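Local coordinates for protein beta-agarase D (Zobellia galactanivorans, PDB 4ASM) that cleaves the beta-1,4-linkages between beta-D-galactose and alpha-L-3,6-anhydro-galactose in agarose, as a retaining endo-acting family 16 glycoside hydrolase, at residues V139-W151 with D162-N176. Residues are numbered along the deposited sequence; the frame is centred on the assembly and turned at random.
Sequences VKVMNSTLASDIW and DIMECYGGPGNDNRN
Ile150 O grips both Ile163 N and Met164 N, each at 2.9 Å, the mark of a classic beta bulge in the antiparallel hairpin of strands 147-153 and 159-166. Beyond it Ser148 and Cys166 form a hydrogen-bonded pair, Ser148 N meeting Cys166 O nearly straight (172°). The Met164 side chain lies on the hairpin face shared with Ser148, Ile150 and Cys166 and reaches toward Val139 and Val141: CG lies by Ser148 O, SD rests against Val141 CG2 (3.9 Å), and the chain, extended until it bends at chi3 (66°), brings CE among Val139 CG1, Ser148 CB and Ile150 CD1. Cys166 SG continues this apolar layer against Val141 CG1 (3.7 Å). On the other face Glu165, the proton donor by similarity, lies alongside Asp149, and Glu165 OE1 is hydrogen-bonded to His184 ND1; Glu165 OE2 stands 4.4 Å from Asp149 OD1, a close approach of like charges. Past the strand ends Gly169 N binds Ser144 O from above its carbonyl plane, and Thr145 CG2 packs on Asn176 CB (3.6 Å) and over one guanidinium face of Arg175. Asn176 ND2 donates to Gly169 O (2.8 Å); an alanine here would probably leave that carbonyl without its amide mate and the 169-176 loop less firmly closed. The hairpin lies in the GH16 beta-sandwich, beside strand 320-326, with Met164 facing Ile223 of strand 220-229.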
ATOM      1  N   VAL A 139     -10.817  -6.572  -2.490  1.00  5.96           N
ATOM      2  CA  VAL A 139     -11.138  -5.254  -1.948  1.00  6.00           C
ATOM      3  C   VAL A 139     -11.926  -4.407  -2.939  1.00  5.70           C
ATOM      4  O   VAL A 139     -11.599  -4.403  -4.126  1.00  5.57           O
ATOM      5  CB  VAL A 139      -9.836  -4.522  -1.517  1.00  6.50           C
ATOM      6  CG1 VAL A 139      -8.795  -4.476  -2.658  1.00  7.03           C
ATOM      7  CG2 VAL A 139     -10.145  -3.133  -0.961  1.00  6.75           C
ATOM      8  N   LYS A 140     -12.972  -3.729  -2.452  1.00  5.88           N
ATOM      9  CA  LYS A 140     -13.648  -2.720  -3.242  1.00  6.92           C
ATOM     10  C   LYS A 140     -12.955  -1.399  -2.951  1.00  6.33           C
ATOM     11  O   LYS A 140     -13.137  -0.809  -1.873  1.00  6.69           O
ATOM     12  CB  LYS A 140     -15.116  -2.629  -2.873  1.00  7.73           C
ATOM     13  CG  LYS A 140     -15.903  -1.672  -3.772  1.00  8.64           C
ATOM     14  CD  LYS A 140     -17.359  -1.634  -3.389  1.00 13.13           C
ATOM     15  CE  LYS A 140     -18.171  -0.798  -4.363  1.00 17.64           C
ATOM     16  NZ  LYS A 140     -19.613  -0.746  -3.948  1.00 21.64           N
ATOM     17  N   VAL A 141     -12.174  -0.940  -3.929  1.00  6.65           N
ATOM     18  CA  VAL A 141     -11.459   0.332  -3.802  1.00  6.37           C
ATOM     19  C   VAL A 141     -12.472   1.455  -3.557  1.00  6.72           C
ATOM     20  O   VAL A 141     -13.520   1.495  -4.213  1.00  6.23           O
ATOM     21  CB  VAL A 141     -10.650   0.603  -5.093  1.00  6.11           C
ATOM     22  CG1 VAL A 141      -9.937   1.954  -5.034  1.00  6.92           C
ATOM     23  CG2 VAL A 141      -9.661  -0.558  -5.357  1.00  6.66           C
ATOM     24  N   MET A 142     -12.183   2.377  -2.638  1.00  6.55           N
ATOM     25  CA  MET A 142     -13.107   3.481  -2.397  1.00  7.78           C
ATOM     26  C   MET A 142     -13.262   4.367  -3.616  1.00  6.93           C
ATOM     27  O   MET A 142     -12.266   4.786  -4.216  1.00  6.72           O
ATOM     28  CB  MET A 142     -12.657   4.357  -1.251  1.00  8.30           C
ATOM     29  CG  MET A 142     -12.670   3.700   0.064  1.00  9.88           C
ATOM     30  SD  MET A 142     -12.443   4.940   1.380  1.00 12.73           S
ATOM     31  CE  MET A 142     -10.802   5.488   0.897  1.00 15.06           C
ATOM     32  N   ASN A 143     -14.516   4.696  -3.924  1.00  7.36           N
ATOM     33  CA  ASN A 143     -14.826   5.689  -4.946  1.00  7.26           C
ATOM     34  C   ASN A 143     -14.641   7.104  -4.379  1.00  6.78           C
ATOM     35  O   ASN A 143     -15.590   7.881  -4.234  1.00  7.02           O
ATOM     36  CB  ASN A 143     -16.247   5.494  -5.477  1.00  7.39           C
ATOM     37  CG  ASN A 143     -16.502   6.333  -6.694  1.00  9.71           C
ATOM     38  OD1 ASN A 143     -15.571   6.663  -7.432  1.00 11.14           O
ATOM     39  ND2 ASN A 143     -17.749   6.715  -6.899  1.00 14.16           N
ATOM     40  N   SER A 144     -13.391   7.404  -4.041  1.00  7.06           N
ATOM     41  CA  SER A 144     -12.999   8.600  -3.295  1.00  6.77           C
ATOM     42  C   SER A 144     -11.620   9.009  -3.750  1.00  6.38           C
ATOM     43  O   SER A 144     -10.847   8.179  -4.210  1.00  6.62           O
ATOM     44  CB  SER A 144     -12.905   8.272  -1.805  1.00  6.64           C
ATOM     45  OG  SER A 144     -12.570   9.403  -1.030  1.00  7.70           O
ATOM     46  N   THR A 145     -11.313  10.299  -3.614  1.00  6.42           N
ATOM     47  CA  THR A 145      -9.969  10.777  -3.918  1.00  6.52           C
ATOM     48  C   THR A 145      -8.975  10.434  -2.801  1.00  6.76           C
ATOM     49  O   THR A 145      -7.775  10.643  -2.964  1.00  6.55           O
ATOM     50  CB  THR A 145      -9.956  12.285  -4.149  1.00  6.24           C
ATOM     51  OG1 THR A 145     -10.391  12.926  -2.946  1.00  7.26           O
ATOM     52  CG2 THR A 145     -10.932  12.650  -5.267  1.00  7.81           C
ATOM     53  N   LEU A 146      -9.480   9.946  -1.666  1.00  5.97           N
ATOM     54  CA  LEU A 146      -8.628   9.416  -0.585  1.00  5.91           C
ATOM     55  C   LEU A 146      -7.908   8.151  -1.002  1.00  5.98           C
ATOM     56  O   LEU A 146      -8.310   7.468  -1.948  1.00  6.06           O
ATOM     57  CB  LEU A 146      -9.485   9.070   0.638  1.00  6.68           C
ATOM     58  CG  LEU A 146     -10.173  10.255   1.297  1.00  5.60           C
ATOM     59  CD1 LEU A 146     -11.197   9.746   2.294  1.00  8.45           C
ATOM     60  CD2 LEU A 146      -9.184  11.193   1.971  1.00  6.23           C
ATOM     61  N   ALA A 147      -6.843   7.831  -0.262  1.00  5.09           N
ATOM     62  CA  ALA A 147      -6.056   6.626  -0.520  1.00  5.87           C
ATOM     63  C   ALA A 147      -6.695   5.404   0.135  1.00  5.97           C
ATOM     64  O   ALA A 147      -6.979   5.416   1.349  1.00  6.83           O
ATOM     65  CB  ALA A 147      -4.636   6.804   0.009  1.00  6.02           C
ATOM     66  N   SER A 148      -6.927   4.378  -0.687  1.00  5.19           N
ATOM     67  CA  SER A 148      -7.280   3.028  -0.232  1.00  5.05           C
ATOM     68  C   SER A 148      -5.973   2.266  -0.106  1.00  5.20           C
ATOM     69  O   SER A 148      -5.275   2.063  -1.121  1.00  5.48           O
ATOM     70  CB  SER A 148      -8.186   2.356  -1.263  1.00  5.56           C
ATOM     71  OG  SER A 148      -9.428   3.040  -1.378  1.00  6.27           O
ATOM     72  N   ASP A 149      -5.620   1.875   1.126  1.00  5.10           N
ATOM     73  CA  ASP A 149      -4.277   1.343   1.426  1.00  5.04           C
ATOM     74  C   ASP A 149      -4.300  -0.033   2.059  1.00  5.08           C
ATOM     75  O   ASP A 149      -5.012  -0.260   3.061  1.00  5.11           O
ATOM     76  CB  ASP A 149      -3.515   2.254   2.411  1.00  5.81           C
ATOM     77  CG  ASP A 149      -3.279   3.659   1.890  1.00  5.66           C
ATOM     78  OD1 ASP A 149      -3.043   3.844   0.679  1.00  6.43           O
ATOM     79  OD2 ASP A 149      -3.287   4.592   2.755  1.00  6.05           O
ATOM     80  N   ILE A 150      -3.508  -0.948   1.494  1.00  4.87           N
ATOM     81  CA  ILE A 150      -3.215  -2.236   2.133  1.00  4.82           C
ATOM     82  C   ILE A 150      -1.717  -2.379   2.045  1.00  4.34           C
ATOM     83  O   ILE A 150      -1.146  -2.310   0.953  1.00  4.55           O
ATOM     84  CB  ILE A 150      -3.894  -3.415   1.412  1.00  4.25           C
ATOM     85  CG1 ILE A 150      -5.414  -3.209   1.399  1.00  5.21           C
ATOM     86  CG2 ILE A 150      -3.483  -4.722   2.074  1.00  4.99           C
ATOM     87  CD1 ILE A 150      -6.195  -4.266   0.621  1.00  6.86           C
ATOM     88  N   TRP A 151      -1.056  -2.515   3.188  1.00  4.80           N
ATOM     89  CA  TRP A 151       0.396  -2.415   3.156  1.00  5.00           C
ATOM     90  C   TRP A 151       1.072  -3.127   4.320  1.00  5.28           C
ATOM     91  O   TRP A 151       0.393  -3.615   5.235  1.00  5.38           O
ATOM     92  CB  TRP A 151       0.815  -0.934   3.057  1.00  5.88           C
ATOM     93  CG  TRP A 151       0.237   0.010   4.088  1.00  6.36           C
ATOM     94  CD1 TRP A 151      -1.093   0.282   4.329  1.00  6.17           C
ATOM     95  CD2 TRP A 151       0.984   0.843   4.980  1.00  5.82           C
ATOM     96  NE1 TRP A 151      -1.201   1.229   5.322  1.00  7.85           N
ATOM     97  CE2 TRP A 151       0.057   1.586   5.738  1.00  5.89           C
ATOM     98  CE3 TRP A 151       2.354   1.028   5.210  1.00  6.20           C
ATOM     99  CZ2 TRP A 151       0.457   2.499   6.724  1.00  7.48           C
ATOM    100  CZ3 TRP A 151       2.763   1.939   6.167  1.00  8.23           C
ATOM    101  CH2 TRP A 151       1.814   2.681   6.914  1.00  7.13           C
ATOM    102  N   ASP A 162       4.237  -2.126   0.033  1.00  5.88           N
ATOM    103  CA  ASP A 162       2.813  -1.891  -0.144  1.00  6.91           C
ATOM    104  C   ASP A 162       2.213  -2.984  -1.008  1.00  7.31           C
ATOM    105  O   ASP A 162       2.890  -3.543  -1.883  1.00  7.78           O
ATOM    106  CB  ASP A 162       2.552  -0.515  -0.750  1.00  6.86           C
ATOM    107  CG  ASP A 162       3.053   0.593   0.117  1.00  9.38           C
ATOM    108  OD1 ASP A 162       3.241   0.368   1.333  1.00  7.68           O
ATOM    109  OD2 ASP A 162       3.291   1.681  -0.414  1.00 16.10           O
ATOM    110  N   ILE A 163       0.952  -3.297  -0.729  1.00  6.78           N
ATOM    111  CA  ILE A 163       0.158  -4.148  -1.603  1.00  7.02           C
ATOM    112  C   ILE A 163      -0.648  -3.227  -2.520  1.00  6.32           C
ATOM    113  O   ILE A 163      -0.554  -3.329  -3.748  1.00  5.98           O
ATOM    114  CB  ILE A 163      -0.724  -5.109  -0.806  1.00  8.05           C
ATOM    115  CG1 ILE A 163       0.164  -6.193  -0.171  1.00 11.56           C
ATOM    116  CG2 ILE A 163      -1.709  -5.788  -1.736  1.00  7.50           C
ATOM    117  CD1 ILE A 163       0.049  -6.345   1.289  1.00 16.11           C
ATOM    118  N   MET A 164      -1.418  -2.323  -1.927  1.00  4.82           N
ATOM    119  CA  MET A 164      -2.183  -1.364  -2.716  1.00  5.70           C
ATOM    120  C   MET A 164      -2.081   0.035  -2.112  1.00  5.49           C
ATOM    121  O   MET A 164      -2.245   0.211  -0.901  1.00  5.11           O
ATOM    122  CB  MET A 164      -3.646  -1.780  -2.761  1.00  5.76           C
ATOM    123  CG  MET A 164      -4.546  -0.760  -3.495  1.00  6.63           C
ATOM    124  SD  MET A 164      -6.284  -1.255  -3.585  1.00  8.67           S
ATOM    125  CE  MET A 164      -6.740  -1.208  -1.848  1.00  9.52           C
ATOM    126  N   GLU A 165      -1.826   1.032  -2.970  1.00  4.92           N
ATOM    127  CA  GLU A 165      -2.027   2.444  -2.639  1.00  5.43           C
ATOM    128  C   GLU A 165      -2.761   3.000  -3.852  1.00  5.69           C
ATOM    129  O   GLU A 165      -2.175   3.083  -4.950  1.00  5.76           O
ATOM    130  CB  GLU A 165      -0.691   3.164  -2.444  1.00  5.51           C
ATOM    131  CG  GLU A 165      -0.818   4.650  -2.210  1.00  6.38           C
ATOM    132  CD  GLU A 165       0.509   5.262  -1.835  1.00  8.78           C
ATOM    133  OE1 GLU A 165       1.452   5.114  -2.640  1.00  8.36           O
ATOM    134  OE2 GLU A 165       0.623   5.873  -0.741  1.00  9.50           O
ATOM    135  N   CYS A 166      -4.046   3.318  -3.683  1.00  4.73           N
ATOM    136  CA  CYS A 166      -4.879   3.694  -4.815  1.00  4.93           C
ATOM    137  C   CYS A 166      -5.807   4.832  -4.421  1.00  5.37           C
ATOM    138  O   CYS A 166      -6.494   4.747  -3.422  1.00  5.44           O
ATOM    139  CB  CYS A 166      -5.690   2.475  -5.268  1.00  5.22           C
ATOM    140  SG  CYS A 166      -6.719   2.816  -6.736  1.00  6.07           S
ATOM    141  N   TYR A 167      -5.787   5.907  -5.208  1.00  5.20           N
ATOM    142  CA  TYR A 167      -6.701   7.040  -5.032  1.00  5.57           C
ATOM    143  C   TYR A 167      -7.745   6.915  -6.121  1.00  6.63           C
ATOM    144  O   TYR A 167      -7.670   7.594  -7.159  1.00  6.60           O
ATOM    145  CB  TYR A 167      -5.943   8.372  -5.139  1.00  5.73           C
ATOM    146  CG  TYR A 167      -4.594   8.323  -4.442  1.00  5.76           C
ATOM    147  CD1 TYR A 167      -3.505   7.727  -5.057  1.00  5.74           C
ATOM    148  CD2 TYR A 167      -4.408   8.910  -3.201  1.00  6.28           C
ATOM    149  CE1 TYR A 167      -2.267   7.655  -4.444  1.00  8.12           C
ATOM    150  CE2 TYR A 167      -3.148   8.848  -2.560  1.00  6.93           C
ATOM    151  CZ  TYR A 167      -2.097   8.219  -3.209  1.00  6.77           C
ATOM    152  OH  TYR A 167      -0.832   8.130  -2.631  1.00  8.99           O
ATOM    153  N   GLY A 168      -8.693   6.007  -5.885  1.00  6.00           N
ATOM    154  CA  GLY A 168      -9.469   5.425  -6.974  1.00  6.37           C
ATOM    155  C   GLY A 168     -10.586   6.239  -7.577  1.00  5.72           C
ATOM    156  O   GLY A 168     -11.049   5.926  -8.691  1.00  5.17           O
ATOM    157  N   GLY A 169     -11.050   7.255  -6.863  1.00  5.92           N
ATOM    158  CA  GLY A 169     -12.164   8.051  -7.365  1.00  6.85           C
ATOM    159  C   GLY A 169     -11.674   9.297  -8.073  1.00  7.06           C
ATOM    160  O   GLY A 169     -10.767   9.980  -7.583  1.00  7.17           O
ATOM    161  N   PRO A 170     -12.243   9.605  -9.253  1.00  7.54           N
ATOM    162  CA  PRO A 170     -11.816  10.811  -9.942  1.00  7.83           C
ATOM    163  C   PRO A 170     -12.296  12.101  -9.302  1.00  7.33           C
ATOM    164  O   PRO A 170     -11.813  13.158  -9.660  1.00  7.58           O
ATOM    165  CB  PRO A 170     -12.430  10.661 -11.347  1.00  8.36           C
ATOM    166  CG  PRO A 170     -13.612   9.792 -11.155  1.00  9.60           C
ATOM    167  CD  PRO A 170     -13.215   8.824 -10.039  1.00  7.83           C
ATOM    168  N   GLY A 171     -13.234  12.024  -8.371  1.00  6.88           N
ATOM    169  CA  GLY A 171     -13.880  13.228  -7.846  1.00  6.93           C
ATOM    170  C   GLY A 171     -15.120  13.578  -8.649  1.00  7.35           C
ATOM    171  O   GLY A 171     -15.200  13.289  -9.834  1.00  8.54           O
ATOM    172  N   ASN A 172     -16.077  14.212  -7.986  1.00  7.42           N
ATOM    173  CA  ASN A 172     -17.299  14.634  -8.668  1.00  7.62           C
ATOM    174  C   ASN A 172     -17.045  15.683  -9.744  1.00  8.90           C
ATOM    175  O   ASN A 172     -17.861  15.817 -10.654  1.00 10.36           O
ATOM    176  CB  ASN A 172     -18.371  15.066  -7.664  1.00  8.09           C
ATOM    177  CG  ASN A 172     -17.977  16.297  -6.848  1.00  8.53           C
ATOM    178  OD1 ASN A 172     -16.914  16.896  -7.029  1.00  9.68           O
ATOM    179  ND2 ASN A 172     -18.858  16.683  -5.939  1.00  9.24           N
ATOM    180  N   ASP A 173     -15.904  16.375  -9.675  1.00  7.73           N
ATOM    181  CA  ASP A 173     -15.489  17.336 -10.713  1.00  8.20           C
ATOM    182  C   ASP A 173     -14.287  16.832 -11.523  1.00  8.27           C
ATOM    183  O   ASP A 173     -13.669  17.599 -12.265  1.00  8.64           O
ATOM    184  CB  ASP A 173     -15.174  18.705 -10.087  1.00  8.79           C
ATOM    185  CG  ASP A 173     -14.057  18.639  -9.042  1.00  8.48           C
ATOM    186  OD1 ASP A 173     -13.436  17.561  -8.921  1.00  7.67           O
ATOM    187  OD2 ASP A 173     -13.829  19.649  -8.337  1.00  8.62           O
ATOM    188  N   ASN A 174     -13.931  15.552 -11.357  1.00  7.76           N
ATOM    189  CA  ASN A 174     -12.809  14.940 -12.081  1.00  7.39           C
ATOM    190  C   ASN A 174     -11.417  15.488 -11.765  1.00  6.96           C
ATOM    191  O   ASN A 174     -10.477  15.199 -12.492  1.00  7.15           O
ATOM    192  CB  ASN A 174     -13.036  14.923 -13.609  1.00  8.68           C
ATOM    193  CG  ASN A 174     -13.917  13.796 -14.033  1.00 10.56           C
ATOM    194  OD1 ASN A 174     -13.638  12.641 -13.724  1.00 14.93           O
ATOM    195  ND2 ASN A 174     -14.998  14.111 -14.727  1.00 14.34           N
ATOM    196  N   ARG A 175     -11.281  16.201 -10.651  1.00  7.02           N
ATOM    197  CA  ARG A 175      -9.978  16.798 -10.301  1.00  6.63           C
ATOM    198  C   ARG A 175      -8.870  15.760 -10.030  1.00  7.28           C
ATOM    199  O   ARG A 175      -7.685  16.073 -10.084  1.00  7.63           O
ATOM    200  CB  ARG A 175     -10.137  17.735  -9.111  1.00  7.01           C
ATOM    201  CG  ARG A 175     -10.409  17.043  -7.798  1.00  6.74           C
ATOM    202  CD  ARG A 175     -10.839  18.099  -6.793  1.00  6.37           C
ATOM    203  NE  ARG A 175     -11.210  17.490  -5.528  1.00  8.21           N
ATOM    204  CZ  ARG A 175     -12.323  16.797  -5.315  1.00  7.18           C
ATOM    205  NH1 ARG A 175     -13.235  16.621  -6.314  1.00 10.83           N
ATOM    206  NH2 ARG A 175     -12.542  16.277  -4.115  1.00  7.99           N
ATOM    207  N   ASN A 176      -9.282  14.536  -9.712  1.00  6.59           N
ATOM    208  CA  ASN A 176      -8.368  13.415  -9.462  1.00  7.28           C
ATOM    209  C   ASN A 176      -8.381  12.358 -10.584  1.00  7.35           C
ATOM    210  O   ASN A 176      -7.910  11.248 -10.397  1.00  7.12           O
ATOM    211  CB  ASN A 176      -8.745  12.757  -8.127  1.00  6.86           C
ATOM    212  CG  ASN A 176      -7.659  11.843  -7.595  1.00  6.35           C
ATOM    213  OD1 ASN A 176      -6.508  12.246  -7.459  1.00  7.39           O
ATOM    214  ND2 ASN A 176      -8.029  10.603  -7.264  1.00  6.28           N
TER
HETATM  215  O   HOH W   1      -9.590   5.246  -3.052  1.00  6.11           O